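PDB 6EKT: protein P47 from Clostridium botulinum, which may form part of a progenitor toxin complex that protects botulinum neurotoxin in the host gut, and structurally resembles tubular lipid-binding proteins. Local coordinates for residues N121-E126 and N181-I186; Q62-V67 and N159-N164; E330-D335 and Y367-G372. One frame throughout, in Å; residues are numbered along the deposited sequence.

Contact 1: residues N121-E126 and N181-I186; sequences NPNIKE and NVTSDI
The Asn123 amide lies with one face over Thr183, whose OG1 and CG2 both sit on that side, CG2 of Thr183 coming 3.7 Å from Asn123 ND2, while Val182 CG1 meets ND2 at the edge of the amide. These groups gather where a strand starts after a corner: a type I beta turn from Asn121 to Ile124 leads into strand 124-141, and Ile124 forms an antiparallel, non-hydrogen-bonded pair with Asn181 at the end of strand 178-181. Ile124 CD1 lies near the plane of the Asn181 amide, at its oxygen edge beyond OD1, so close that the exact fit is doubtful. An Asx turn helps to shape the corner, Asn121 OD1 accepting from Asn123 N at 2.9 Å. The example illustrates how the ends of two paired strands can be finished by a few polar atoms at the surface. Asn123 O accepts from Val182 N at 2.8 Å, from above the carbonyl plane; 3.0 Å from the same oxygen is a water placed to donate to it and to Asn181 OD1, though it has more acceptors nearby than protons. Asn181 ND2 turns to the backbone of Asn409. Val182 CG2, placed beside its own backbone N by chi1 178°, rests 3.7 Å from Asn123 C and 4.0 Å from Lys125 CE, while Lys125 NZ bonds Asn117. One cost remains: Thr183 N is buried with no partner in the model.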
ATOM      1  N   ASN A 121       9.827  23.656   0.389  1.00 43.26           N
ATOM      2  CA  ASN A 121      10.105  22.274   0.772  1.00 42.62           C
ATOM      3  C   ASN A 121       9.960  21.299  -0.414  1.00 41.24           C
ATOM      4  O   ASN A 121       8.858  20.816  -0.687  1.00 39.23           O
ATOM      5  CB  ASN A 121       9.207  21.827   1.932  1.00 41.75           C
ATOM      6  CG  ASN A 121       9.683  20.536   2.590  1.00 41.33           C
ATOM      7  OD1 ASN A 121      10.546  19.817   2.074  1.00 40.30           O
ATOM      8  ND2 ASN A 121       9.144  20.259   3.770  1.00 41.72           N
ATOM      9  N   PRO A 122      11.086  20.979  -1.085  1.00 42.57           N
ATOM     10  CA  PRO A 122      11.132  19.986  -2.174  1.00 42.24           C
ATOM     11  C   PRO A 122      10.645  18.606  -1.735  1.00 40.84           C
ATOM     12  O   PRO A 122      10.292  17.794  -2.580  1.00 40.64           O
ATOM     13  CB  PRO A 122      12.632  19.875  -2.506  1.00 43.68           C
ATOM     14  CG  PRO A 122      13.256  21.097  -1.948  1.00 46.67           C
ATOM     15  CD  PRO A 122      12.423  21.517  -0.772  1.00 46.03           C
ATOM     16  N   ASN A 123      10.631  18.340  -0.428  1.00 41.11           N
ATOM     17  CA  ASN A 123      10.386  16.987   0.081  1.00 40.75           C
ATOM     18  C   ASN A 123       8.953  16.643   0.493  1.00 39.29           C
ATOM     19  O   ASN A 123       8.704  15.562   1.038  1.00 37.96           O
ATOM     20  CB  ASN A 123      11.387  16.678   1.182  1.00 42.19           C
ATOM     21  CG  ASN A 123      12.803  16.588   0.650  1.00 44.26           C
ATOM     22  OD1 ASN A 123      13.724  17.191   1.201  1.00 46.40           O
ATOM     23  ND2 ASN A 123      12.977  15.848  -0.455  1.00 43.52           N
ATOM     24  N   ILE A 124       8.026  17.560   0.219  1.00 40.22           N
ATOM     25  CA  ILE A 124       6.594  17.326   0.409  1.00 40.25           C
ATOM     26  C   ILE A 124       5.897  17.688  -0.899  1.00 38.87           C
ATOM     27  O   ILE A 124       6.114  18.776  -1.438  1.00 40.24           O
ATOM     28  CB  ILE A 124       5.982  18.173   1.571  1.00 42.94           C
ATOM     29  CG1 ILE A 124       6.801  18.057   2.874  1.00 46.09           C
ATOM     30  CG2 ILE A 124       4.504  17.836   1.797  1.00 41.90           C
ATOM     31  CD1 ILE A 124       6.386  16.975   3.847  1.00 46.98           C
ATOM     32  N   LYS A 125       5.084  16.764  -1.411  1.00 36.92           N
ATOM     33  CA  LYS A 125       4.147  17.072  -2.497  1.00 35.74           C
ATOM     34  C   LYS A 125       2.719  17.044  -1.939  1.00 34.60           C
ATOM     35  O   LYS A 125       2.450  16.386  -0.929  1.00 34.74           O
ATOM     36  CB  LYS A 125       4.334  16.101  -3.679  1.00 35.17           C
ATOM     37  CG  LYS A 125       5.786  15.882  -4.117  1.00 36.67           C
ATOM     38  CD  LYS A 125       6.408  17.119  -4.747  1.00 38.70           C
ATOM     39  CE  LYS A 125       7.878  16.894  -5.040  1.00 40.29           C
ATOM     40  NZ  LYS A 125       8.543  18.213  -5.285  1.00 43.08           N
ATOM     41  N   GLU A 126       1.811  17.794  -2.550  1.00 34.47           N
ATOM     42  CA  GLU A 126       0.425  17.805  -2.098  1.00 34.38           C
ATOM     43  C   GLU A 126      -0.531  17.512  -3.247  1.00 33.33           C
ATOM     44  O   GLU A 126      -0.411  18.103  -4.312  1.00 33.75           O
ATOM     45  CB  GLU A 126       0.091  19.152  -1.474  1.00 36.50           C
ATOM     46  CG  GLU A 126       0.859  19.416  -0.188  1.00 38.18           C
ATOM     47  CD  GLU A 126       0.730  20.845   0.303  1.00 40.70           C
ATOM     48  OE1 GLU A 126       0.483  21.757  -0.515  1.00 41.26           O
ATOM     49  OE2 GLU A 126       0.889  21.041   1.523  1.00 41.92           O
ATOM     50  N   ASN A 181       5.273  12.473   1.383  1.00 33.89           N
ATOM     51  CA  ASN A 181       6.651  12.671   1.823  1.00 35.77           C
ATOM     52  C   ASN A 181       7.640  12.026   0.856  1.00 34.65           C
ATOM     53  O   ASN A 181       7.634  10.817   0.703  1.00 34.05           O
ATOM     54  CB  ASN A 181       6.860  12.093   3.242  1.00 36.71           C
ATOM     55  CG  ASN A 181       6.101  12.862   4.308  1.00 39.19           C
ATOM     56  OD1 ASN A 181       6.195  14.078   4.386  1.00 41.30           O
ATOM     57  ND2 ASN A 181       5.356  12.154   5.138  1.00 39.71           N
ATOM     58  N   VAL A 182       8.479  12.842   0.224  1.00 35.52           N
ATOM     59  CA  VAL A 182       9.549  12.379  -0.663  1.00 35.90           C
ATOM     60  C   VAL A 182      10.650  11.664   0.158  1.00 37.08           C
ATOM     61  O   VAL A 182      11.193  10.665  -0.282  1.00 35.16           O
ATOM     62  CB  VAL A 182      10.129  13.539  -1.518  1.00 36.94           C
ATOM     63  CG1 VAL A 182      11.269  13.076  -2.420  1.00 36.86           C
ATOM     64  CG2 VAL A 182       9.040  14.219  -2.358  1.00 36.12           C
ATOM     65  N   THR A 183      10.967  12.200   1.340  1.00 38.82           N
ATOM     66  CA  THR A 183      11.911  11.588   2.292  1.00 40.44           C
ATOM     67  C   THR A 183      11.134  11.237   3.565  1.00 39.95           C
ATOM     68  O   THR A 183      10.111  11.855   3.858  1.00 39.67           O
ATOM     69  CB  THR A 183      13.002  12.591   2.695  1.00 43.11           C
ATOM     70  OG1 THR A 183      12.359  13.802   3.112  1.00 44.37           O
ATOM     71  CG2 THR A 183      13.930  12.892   1.516  1.00 43.96           C
ATOM     72  N   SER A 184      11.639  10.293   4.346  1.00 39.19           N
ATOM     73  CA  SER A 184      10.928   9.842   5.538  1.00 39.47           C
ATOM     74  C   SER A 184      11.822   9.024   6.441  1.00 39.87           C
ATOM     75  O   SER A 184      12.969   8.741   6.100  1.00 39.79           O
ATOM     76  CB  SER A 184       9.721   8.987   5.144  1.00 38.52           C
ATOM     77  OG  SER A 184      10.145   7.700   4.711  1.00 37.82           O
ATOM     78  N   ASP A 185      11.256   8.621   7.578  1.00 40.88           N
ATOM     79  CA  ASP A 185      11.926   7.768   8.548  1.00 42.21           C
ATOM     80  C   ASP A 185      12.080   6.343   8.020  1.00 40.68           C
ATOM     81  O   ASP A 185      13.028   5.647   8.368  1.00 41.85           O
ATOM     82  CB  ASP A 185      11.168   7.816   9.890  1.00 44.20           C
ATOM     83  CG  ASP A 185      11.400   9.133  10.652  1.00 47.42           C
ATOM     84  OD1 ASP A 185      12.571   9.502  10.852  1.00 48.83           O
ATOM     85  OD2 ASP A 185      10.422   9.811  11.051  1.00 49.42           O
ATOM     86  N   ILE A 186      11.159   5.928   7.157  1.00 39.09           N
ATOM     87  CA  ILE A 186      11.165   4.583   6.592  1.00 37.52           C
ATOM     88  C   ILE A 186      11.536   4.673   5.104  1.00 36.95           C
ATOM     89  O   ILE A 186      10.681   4.783   4.217  1.00 36.04           O
ATOM     90  CB  ILE A 186       9.835   3.850   6.903  1.00 36.88           C
ATOM     91  CG1 ILE A 186       9.613   3.796   8.423  1.00 37.48           C
ATOM     92  CG2 ILE A 186       9.851   2.423   6.372  1.00 35.54           C
ATOM     93  CD1 ILE A 186       8.157   3.725   8.837  1.00 38.35           C
TER
HETATM   94  O   HOH W   1       9.182  15.182   4.023  1.00 35.90           O

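Contact 2: residues Q62-V67 and N159-N164; sequences QEIKMV and NKLLIN
Leu161 gives up the most surface here, followed by Gln62 and Ile64, and these three describe how helix 159-164 lies on strand 62-67. The axes come within 8.7 Å and cross at 67°, so the strand runs obliquely under one helical turn. Ile64 and Leu161 lie alongside, running in opposite senses, Ile64 CD1 lying 3.8 Å from Leu161 CB while Ile64 CG2 touches Leu161 O. The extended CG1 branch (chi1 -178°) carries CD1 across to the helix. Tyr55 and Phe93, from the strands flanking 62-68, also meet both side chains and extend the apolar layer. Two residues on, on the same side of the strand, Met66 SD meets Leu162 CD1 at 4.1 Å. At the other end Gln62 lays its chain over Leu161 CD2 and extends OE1 to the ammonium of Lys160, which crosses it at about a right angle. Lys160 NZ is 2.9 Å from Gln62 OE1 and 2.7 Å from Asn164 OD1, the latter bond lying in the carbonyl plane. Two neutral amide oxygens thus grip one cation, one from the strand and one from the next helical turn; their carbonyl dipoles probably help to stabilise the positive charge, and the group borders the apolar interface with hydrogen bonds.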
ATOM      1  N   GLN A  62     -20.962  41.195 -18.354  1.00 44.29           N
ATOM      2  CA  GLN A  62     -21.247  39.891 -17.744  1.00 42.57           C
ATOM      3  C   GLN A  62     -20.730  39.857 -16.318  1.00 41.94           C
ATOM      4  O   GLN A  62     -19.635  40.358 -16.030  1.00 41.99           O
ATOM      5  CB  GLN A  62     -20.616  38.741 -18.547  1.00 41.38           C
ATOM      6  CG  GLN A  62     -21.336  38.415 -19.856  1.00 41.59           C
ATOM      7  CD  GLN A  62     -20.782  37.193 -20.592  1.00 41.11           C
ATOM      8  OE1 GLN A  62     -19.802  36.572 -20.172  1.00 41.21           O
ATOM      9  NE2 GLN A  62     -21.432  36.839 -21.702  1.00 41.30           N
ATOM     10  N   GLU A  63     -21.533  39.279 -15.430  1.00 40.98           N
ATOM     11  CA  GLU A  63     -21.110  39.022 -14.052  1.00 42.04           C
ATOM     12  C   GLU A  63     -21.736  37.755 -13.465  1.00 40.48           C
ATOM     13  O   GLU A  63     -22.806  37.319 -13.893  1.00 39.71           O
ATOM     14  CB  GLU A  63     -21.370  40.244 -13.154  1.00 44.33           C
ATOM     15  CG  GLU A  63     -22.836  40.548 -12.917  1.00 46.76           C
ATOM     16  CD  GLU A  63     -23.078  41.958 -12.406  1.00 48.84           C
ATOM     17  OE1 GLU A  63     -22.769  42.251 -11.230  1.00 51.76           O
ATOM     18  OE2 GLU A  63     -23.601  42.767 -13.185  1.00 50.61           O
ATOM     19  N   ILE A  64     -21.046  37.171 -12.487  1.00 40.43           N
ATOM     20  CA  ILE A  64     -21.513  35.977 -11.789  1.00 39.23           C
ATOM     21  C   ILE A  64     -21.031  35.998 -10.331  1.00 39.29           C
ATOM     22  O   ILE A  64     -19.908  36.432 -10.047  1.00 39.74           O
ATOM     23  CB  ILE A  64     -21.105  34.663 -12.519  1.00 38.01           C
ATOM     24  CG1 ILE A  64     -21.661  33.429 -11.784  1.00 38.02           C
ATOM     25  CG2 ILE A  64     -19.596  34.587 -12.744  1.00 37.16           C
ATOM     26  CD1 ILE A  64     -21.591  32.129 -12.567  1.00 37.19           C
ATOM     27  N   LYS A  65     -21.903  35.558  -9.427  1.00 38.98           N
ATOM     28  CA  LYS A  65     -21.582  35.416  -8.012  1.00 40.79           C
ATOM     29  C   LYS A  65     -22.120  34.076  -7.536  1.00 40.58           C
ATOM     30  O   LYS A  65     -23.295  33.766  -7.781  1.00 40.28           O
ATOM     31  CB  LYS A  65     -22.224  36.554  -7.193  1.00 42.67           C
ATOM     32  CG  LYS A  65     -22.085  36.405  -5.683  1.00 44.99           C
ATOM     33  CD  LYS A  65     -22.611  37.645  -4.979  1.00 46.93           C
ATOM     34  CE  LYS A  65     -22.505  37.495  -3.478  1.00 49.37           C
ATOM     35  NZ  LYS A  65     -23.097  38.719  -2.865  1.00 51.06           N
ATOM     36  N   MET A  66     -21.262  33.300  -6.856  1.00 41.50           N
ATOM     37  CA  MET A  66     -21.623  31.984  -6.311  1.00 41.50           C
ATOM     38  C   MET A  66     -21.136  31.829  -4.882  1.00 42.94           C
ATOM     39  O   MET A  66     -19.925  31.865  -4.621  1.00 43.85           O
ATOM     40  CB  MET A  66     -21.057  30.847  -7.180  1.00 39.86           C
ATOM     41  CG  MET A  66     -21.659  30.723  -8.572  1.00 39.46           C
ATOM     42  SD  MET A  66     -20.986  29.408  -9.617  1.00 38.50           S
ATOM     43  CE  MET A  66     -19.333  29.989  -9.974  1.00 38.54           C
ATOM     44  N   VAL A  67     -22.075  31.657  -3.957  1.00 43.81           N
ATOM     45  CA  VAL A  67     -21.743  31.293  -2.574  1.00 44.84           C
ATOM     46  C   VAL A  67     -22.181  29.833  -2.381  1.00 43.95           C
ATOM     47  O   VAL A  67     -23.364  29.499  -2.559  1.00 43.85           O
ATOM     48  CB  VAL A  67     -22.402  32.236  -1.520  1.00 46.97           C
ATOM     49  CG1 VAL A  67     -21.756  32.053  -0.149  1.00 48.48           C
ATOM     50  CG2 VAL A  67     -22.311  33.708  -1.937  1.00 47.35           C
ATOM     51  N   ASN A 159     -22.788  28.037 -17.996  1.00 29.01           N
ATOM     52  CA  ASN A 159     -21.625  27.159 -18.195  1.00 28.54           C
ATOM     53  C   ASN A 159     -20.361  27.935 -18.448  1.00 29.38           C
ATOM     54  O   ASN A 159     -19.315  27.624 -17.863  1.00 29.43           O
ATOM     55  CB  ASN A 159     -21.866  26.178 -19.340  1.00 27.54           C
ATOM     56  CG  ASN A 159     -22.898  25.136 -18.981  1.00 27.86           C
ATOM     57  OD1 ASN A 159     -23.256  24.979 -17.798  1.00 27.91           O
ATOM     58  ND2 ASN A 159     -23.418  24.436 -19.998  1.00 27.33           N
ATOM     59  N   LYS A 160     -20.460  28.932 -19.323  1.00 29.23           N
ATOM     60  CA  LYS A 160     -19.332  29.794 -19.631  1.00 30.36           C
ATOM     61  C   LYS A 160     -18.869  30.564 -18.395  1.00 30.71           C
ATOM     62  O   LYS A 160     -17.676  30.570 -18.094  1.00 30.68           O
ATOM     63  CB  LYS A 160     -19.678  30.738 -20.784  1.00 31.30           C
ATOM     64  CG  LYS A 160     -18.517  31.596 -21.254  1.00 33.05           C
ATOM     65  CD  LYS A 160     -18.633  33.022 -20.713  1.00 34.45           C
ATOM     66  CE  LYS A 160     -17.620  33.951 -21.364  1.00 35.41           C
ATOM     67  NZ  LYS A 160     -17.336  35.113 -20.466  1.00 36.16           N
ATOM     68  N   LEU A 161     -19.809  31.193 -17.690  1.00 30.72           N
ATOM     69  CA  LEU A 161     -19.468  32.037 -16.539  1.00 32.44           C
ATOM     70  C   LEU A 161     -19.014  31.235 -15.316  1.00 32.73           C
ATOM     71  O   LEU A 161     -18.222  31.742 -14.519  1.00 33.92           O
ATOM     72  CB  LEU A 161     -20.621  32.980 -16.173  1.00 33.47           C
ATOM     73  CG  LEU A 161     -20.882  34.106 -17.182  1.00 33.75           C
ATOM     74  CD1 LEU A 161     -22.226  34.769 -16.919  1.00 34.71           C
ATOM     75  CD2 LEU A 161     -19.759  35.139 -17.099  1.00 35.11           C
ATOM     76  N   LEU A 162     -19.520  30.012 -15.168  1.00 31.95           N
ATOM     77  CA  LEU A 162     -19.046  29.115 -14.101  1.00 33.56           C
ATOM     78  C   LEU A 162     -17.558  28.829 -14.239  1.00 33.35           C
ATOM     79  O   LEU A 162     -16.817  28.890 -13.266  1.00 34.27           O
ATOM     80  CB  LEU A 162     -19.832  27.795 -14.037  1.00 32.87           C
ATOM     81  CG  LEU A 162     -19.377  26.855 -12.888  1.00 33.65           C
ATOM     82  CD1 LEU A 162     -20.542  26.229 -12.134  1.00 33.79           C
ATOM     83  CD2 LEU A 162     -18.409  25.774 -13.368  1.00 32.00           C
ATOM     84  N   ILE A 163     -17.136  28.504 -15.452  1.00 33.47           N
ATOM     85  CA  ILE A 163     -15.734  28.199 -15.700  1.00 33.55           C
ATOM     86  C   ILE A 163     -14.887  29.455 -15.466  1.00 33.61           C
ATOM     87  O   ILE A 163     -13.832  29.379 -14.830  1.00 33.23           O
ATOM     88  CB  ILE A 163     -15.548  27.616 -17.108  1.00 32.93           C
ATOM     89  CG1 ILE A 163     -16.307  26.292 -17.199  1.00 33.23           C
ATOM     90  CG2 ILE A 163     -14.074  27.412 -17.430  1.00 33.37           C
ATOM     91  CD1 ILE A 163     -16.298  25.653 -18.576  1.00 33.87           C
ATOM     92  N   ASN A 164     -15.372  30.599 -15.966  1.00 34.25           N
ATOM     93  CA  ASN A 164     -14.698  31.878 -15.748  1.00 34.93           C
ATOM     94  C   ASN A 164     -14.444  32.070 -14.269  1.00 34.99           C
ATOM     95  O   ASN A 164     -13.312  32.370 -13.870  1.00 35.46           O
ATOM     96  CB  ASN A 164     -15.540  33.054 -16.243  1.00 35.56           C
ATOM     97  CG  ASN A 164     -15.360  33.348 -17.716  1.00 36.48           C
ATOM     98  OD1 ASN A 164     -16.314  33.735 -18.375  1.00 34.98           O
ATOM     99  ND2 ASN A 164     -14.145  33.198 -18.232  1.00 37.44           N
TER

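Contact 3: residues E330-D335 and Y367-G372; sequences EAVYSD and YHLFPG
Tyr333 and His368 stack as an offset pair, planes only 5° from parallel and centroids 4.2 Å apart, and this is the heart of the compact half of the contact. They are cross-strand neighbours in a hydrogen-bonded antiparallel pair: His368 N donates to Tyr333 O at 2.8 Å, while the return bond from Tyr333 N to His368 O is weak. The Tyr333 ring swings across because chi1 of 79° sets CG between its backbone N and carbonyl carbon, bringing the OH over the centre of the imidazole. His368 CB adds a CH-pi contact to the same tyrosine. The imidazole is then fixed in rotation by its far end: His368 NE2 donates to Asp335 OD2 at 2.7 Å, meeting the carboxylate from above its plane. Arg325 also reaches Tyr333 in a cation-pi contact. On the opposite sheet face Ser334 OG lies 3.1 Å from Tyr367 CD1, in the plane of that ring, and bonds Thr384 of helix 374-394. Val332 belongs to the tight part too: its CG1 presses on Leu369 CD2 at 3.5 Å, and its CA makes a CA-H···O contact with His368 O.

Beyond Leu369 the grip slackens. The chain departs from its neighbour, and Phe370, Pro371 and Gly372 are exposed to solvent and contribute almost nothing. Such a division, with one sheet face laid on a helix and the other dressed by a cross-strand aromatic stack, belongs to the hairpin of strands 329-347 and 352-368, part of an antiparallel sheet packed against a long helix, as in TULIP-like domains.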
ATOM      1  N   GLU A 330      33.691 -36.699  13.239  1.00 27.81           N
ATOM      2  CA  GLU A 330      33.066 -35.926  12.154  1.00 28.91           C
ATOM      3  C   GLU A 330      32.867 -36.718  10.869  1.00 27.49           C
ATOM      4  O   GLU A 330      32.051 -36.323  10.032  1.00 26.13           O
ATOM      5  CB  GLU A 330      33.776 -34.590  11.935  1.00 32.64           C
ATOM      6  CG  GLU A 330      33.799 -33.744  13.200  1.00 37.99           C
ATOM      7  CD  GLU A 330      33.420 -32.305  12.942  1.00 43.09           C
ATOM      8  OE1 GLU A 330      34.284 -31.518  12.485  1.00 47.93           O
ATOM      9  OE2 GLU A 330      32.253 -31.948  13.206  1.00 46.51           O
ATOM     10  N   ALA A 331      33.565 -37.863  10.746  1.00 26.42           N
ATOM     11  CA  ALA A 331      33.389 -38.751   9.588  1.00 26.52           C
ATOM     12  C   ALA A 331      31.975 -39.288   9.522  1.00 25.73           C
ATOM     13  O   ALA A 331      31.465 -39.628   8.440  1.00 26.68           O
ATOM     14  CB  ALA A 331      34.383 -39.914   9.644  1.00 26.74           C
ATOM     15  N   VAL A 332      31.349 -39.384  10.690  1.00 23.69           N
ATOM     16  CA  VAL A 332      29.983 -39.861  10.786  1.00 22.89           C
ATOM     17  C   VAL A 332      29.038 -38.668  10.749  1.00 22.44           C
ATOM     18  O   VAL A 332      29.144 -37.756  11.578  1.00 22.30           O
ATOM     19  CB  VAL A 332      29.778 -40.699  12.058  1.00 22.12           C
ATOM     20  CG1 VAL A 332      28.313 -41.107  12.190  1.00 22.05           C
ATOM     21  CG2 VAL A 332      30.688 -41.938  12.021  1.00 22.76           C
ATOM     22  N   TYR A 333      28.121 -38.674   9.773  1.00 22.01           N
ATOM     23  CA  TYR A 333      27.257 -37.499   9.546  1.00 22.31           C
ATOM     24  C   TYR A 333      25.979 -37.869   8.829  1.00 21.78           C
ATOM     25  O   TYR A 333      25.873 -38.966   8.246  1.00 21.16           O
ATOM     26  CB  TYR A 333      28.000 -36.401   8.780  1.00 22.61           C
ATOM     27  CG  TYR A 333      28.124 -36.622   7.278  1.00 23.96           C
ATOM     28  CD1 TYR A 333      29.122 -37.456   6.759  1.00 24.64           C
ATOM     29  CD2 TYR A 333      27.262 -35.982   6.390  1.00 24.77           C
ATOM     30  CE1 TYR A 333      29.248 -37.658   5.392  1.00 26.54           C
ATOM     31  CE2 TYR A 333      27.371 -36.174   5.013  1.00 26.03           C
ATOM     32  CZ  TYR A 333      28.367 -37.001   4.533  1.00 26.46           C
ATOM     33  OH  TYR A 333      28.478 -37.178   3.187  1.00 28.29           O
ATOM     34  N   SER A 334      25.021 -36.946   8.872  1.00 21.89           N
ATOM     35  CA  SER A 334      23.746 -37.109   8.196  1.00 22.59           C
ATOM     36  C   SER A 334      23.523 -35.957   7.237  1.00 22.32           C
ATOM     37  O   SER A 334      23.840 -34.819   7.577  1.00 21.36           O
ATOM     38  CB  SER A 334      22.613 -37.058   9.213  1.00 23.51           C
ATOM     39  OG  SER A 334      22.499 -38.295   9.856  1.00 27.57           O
ATOM     40  N   ASP A 335      22.993 -36.259   6.054  1.00 21.80           N
ATOM     41  CA  ASP A 335      22.310 -35.251   5.243  1.00 23.12           C
ATOM     42  C   ASP A 335      20.857 -35.180   5.675  1.00 22.80           C
ATOM     43  O   ASP A 335      20.272 -36.204   6.040  1.00 21.97           O
ATOM     44  CB  ASP A 335      22.357 -35.619   3.761  1.00 25.28           C
ATOM     45  CG  ASP A 335      23.767 -35.735   3.236  1.00 26.34           C
ATOM     46  OD1 ASP A 335      24.514 -34.754   3.300  1.00 26.92           O
ATOM     47  OD2 ASP A 335      24.117 -36.828   2.774  1.00 29.01           O
ATOM     48  N   TYR A 367      21.836 -41.269   6.603  1.00 24.10           N
ATOM     49  CA  TYR A 367      22.990 -41.507   7.493  1.00 23.81           C
ATOM     50  C   TYR A 367      24.231 -41.944   6.719  1.00 23.66           C
ATOM     51  O   TYR A 367      24.119 -42.728   5.786  1.00 23.95           O
ATOM     52  CB  TYR A 367      22.708 -42.624   8.501  1.00 23.74           C
ATOM     53  CG  TYR A 367      21.541 -42.409   9.428  1.00 24.26           C
ATOM     54  CD1 TYR A 367      21.236 -41.135   9.934  1.00 24.21           C
ATOM     55  CD2 TYR A 367      20.779 -43.496   9.857  1.00 25.10           C
ATOM     56  CE1 TYR A 367      20.158 -40.948  10.808  1.00 24.95           C
ATOM     57  CE2 TYR A 367      19.711 -43.321  10.737  1.00 25.83           C
ATOM     58  CZ  TYR A 367      19.420 -42.059  11.221  1.00 24.93           C
ATOM     59  OH  TYR A 367      18.348 -41.893  12.076  1.00 25.23           O
ATOM     60  N   HIS A 368      25.401 -41.491   7.159  1.00 22.78           N
ATOM     61  CA  HIS A 368      26.683 -41.953   6.634  1.00 24.08           C
ATOM     62  C   HIS A 368      27.479 -42.535   7.809  1.00 24.50           C
ATOM     63  O   HIS A 368      27.997 -41.791   8.645  1.00 24.00           O
ATOM     64  CB  HIS A 368      27.431 -40.795   5.986  1.00 24.70           C
ATOM     65  CG  HIS A 368      26.700 -40.188   4.832  1.00 25.89           C
ATOM     66  ND1 HIS A 368      26.939 -40.562   3.522  1.00 26.96           N
ATOM     67  CD2 HIS A 368      25.716 -39.262   4.788  1.00 25.29           C
ATOM     68  CE1 HIS A 368      26.138 -39.875   2.721  1.00 27.77           C
ATOM     69  NE2 HIS A 368      25.389 -39.076   3.463  1.00 26.44           N
ATOM     70  N   LEU A 369      27.534 -43.863   7.867  1.00 24.88           N
ATOM     71  CA  LEU A 369      28.024 -44.630   9.021  1.00 25.83           C
ATOM     72  C   LEU A 369      28.790 -45.815   8.467  1.00 26.06           C
ATOM     73  O   LEU A 369      28.437 -46.320   7.393  1.00 27.19           O
ATOM     74  CB  LEU A 369      26.834 -45.226   9.795  1.00 27.96           C
ATOM     75  CG  LEU A 369      25.940 -44.312  10.590  1.00 28.55           C
ATOM     76  CD1 LEU A 369      24.594 -44.956  10.764  1.00 29.43           C
ATOM     77  CD2 LEU A 369      26.606 -44.120  11.941  1.00 29.54           C
ATOM     78  N   PHE A 370      29.790 -46.292   9.201  1.00 25.35           N
ATOM     79  CA  PHE A 370      30.440 -47.550   8.832  1.00 25.30           C
ATOM     80  C   PHE A 370      29.455 -48.729   9.056  1.00 26.19           C
ATOM     81  O   PHE A 370      28.776 -48.757  10.078  1.00 24.74           O
ATOM     82  CB  PHE A 370      31.724 -47.749   9.643  1.00 24.95           C
ATOM     83  CG  PHE A 370      32.537 -48.925   9.189  1.00 24.26           C
ATOM     84  CD1 PHE A 370      33.403 -48.812   8.102  1.00 24.72           C
ATOM     85  CD2 PHE A 370      32.412 -50.161   9.835  1.00 24.44           C
ATOM     86  CE1 PHE A 370      34.142 -49.925   7.663  1.00 25.61           C
ATOM     87  CE2 PHE A 370      33.140 -51.265   9.408  1.00 24.75           C
ATOM     88  CZ  PHE A 370      34.005 -51.150   8.319  1.00 25.33           C
ATOM     89  N   PRO A 371      29.365 -49.692   8.095  1.00 28.48           N
ATOM     90  CA  PRO A 371      28.423 -50.814   8.198  1.00 29.12           C
ATOM     91  C   PRO A 371      28.548 -51.574   9.504  1.00 29.52           C
ATOM     92  O   PRO A 371      29.655 -51.978   9.882  1.00 29.15           O
ATOM     93  CB  PRO A 371      28.815 -51.697   7.004  1.00 31.23           C
ATOM     94  CG  PRO A 371      29.230 -50.697   5.973  1.00 31.97           C
ATOM     95  CD  PRO A 371      30.019 -49.675   6.769  1.00 30.15           C
ATOM     96  N   GLY A 372      27.429 -51.703  10.225  1.00 29.43           N
ATOM     97  CA  GLY A 372      27.399 -52.515  11.435  1.00 29.10           C
ATOM     98  C   GLY A 372      27.763 -51.768  12.701  1.00 28.88           C
ATOM     99  O   GLY A 372      27.761 -52.359  13.783  1.00 29.57           O
TER

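How the contacts relate
Contact 2 is the partly buried one, a helix on a sheet with mostly apolar side chains, whereas contacts 1 and 3 lie at the surface; contact 3 pairs strands, while contact 1 joins a strand start to a strand end and the loop after it. Both surface contacts occur where a strand begins just after a corner, but contact 1 is held by a backbone bond, a bridging water and amide packing, and contact 3 by stacked rings and a histidine-aspartate bond. Contacts 1 and 2 interleave along the chain, yet their centres are 37 Å apart. Contact 3 follows later in sequence, its centre 91 Å from that of contact 2, across the middle of this elongated molecule.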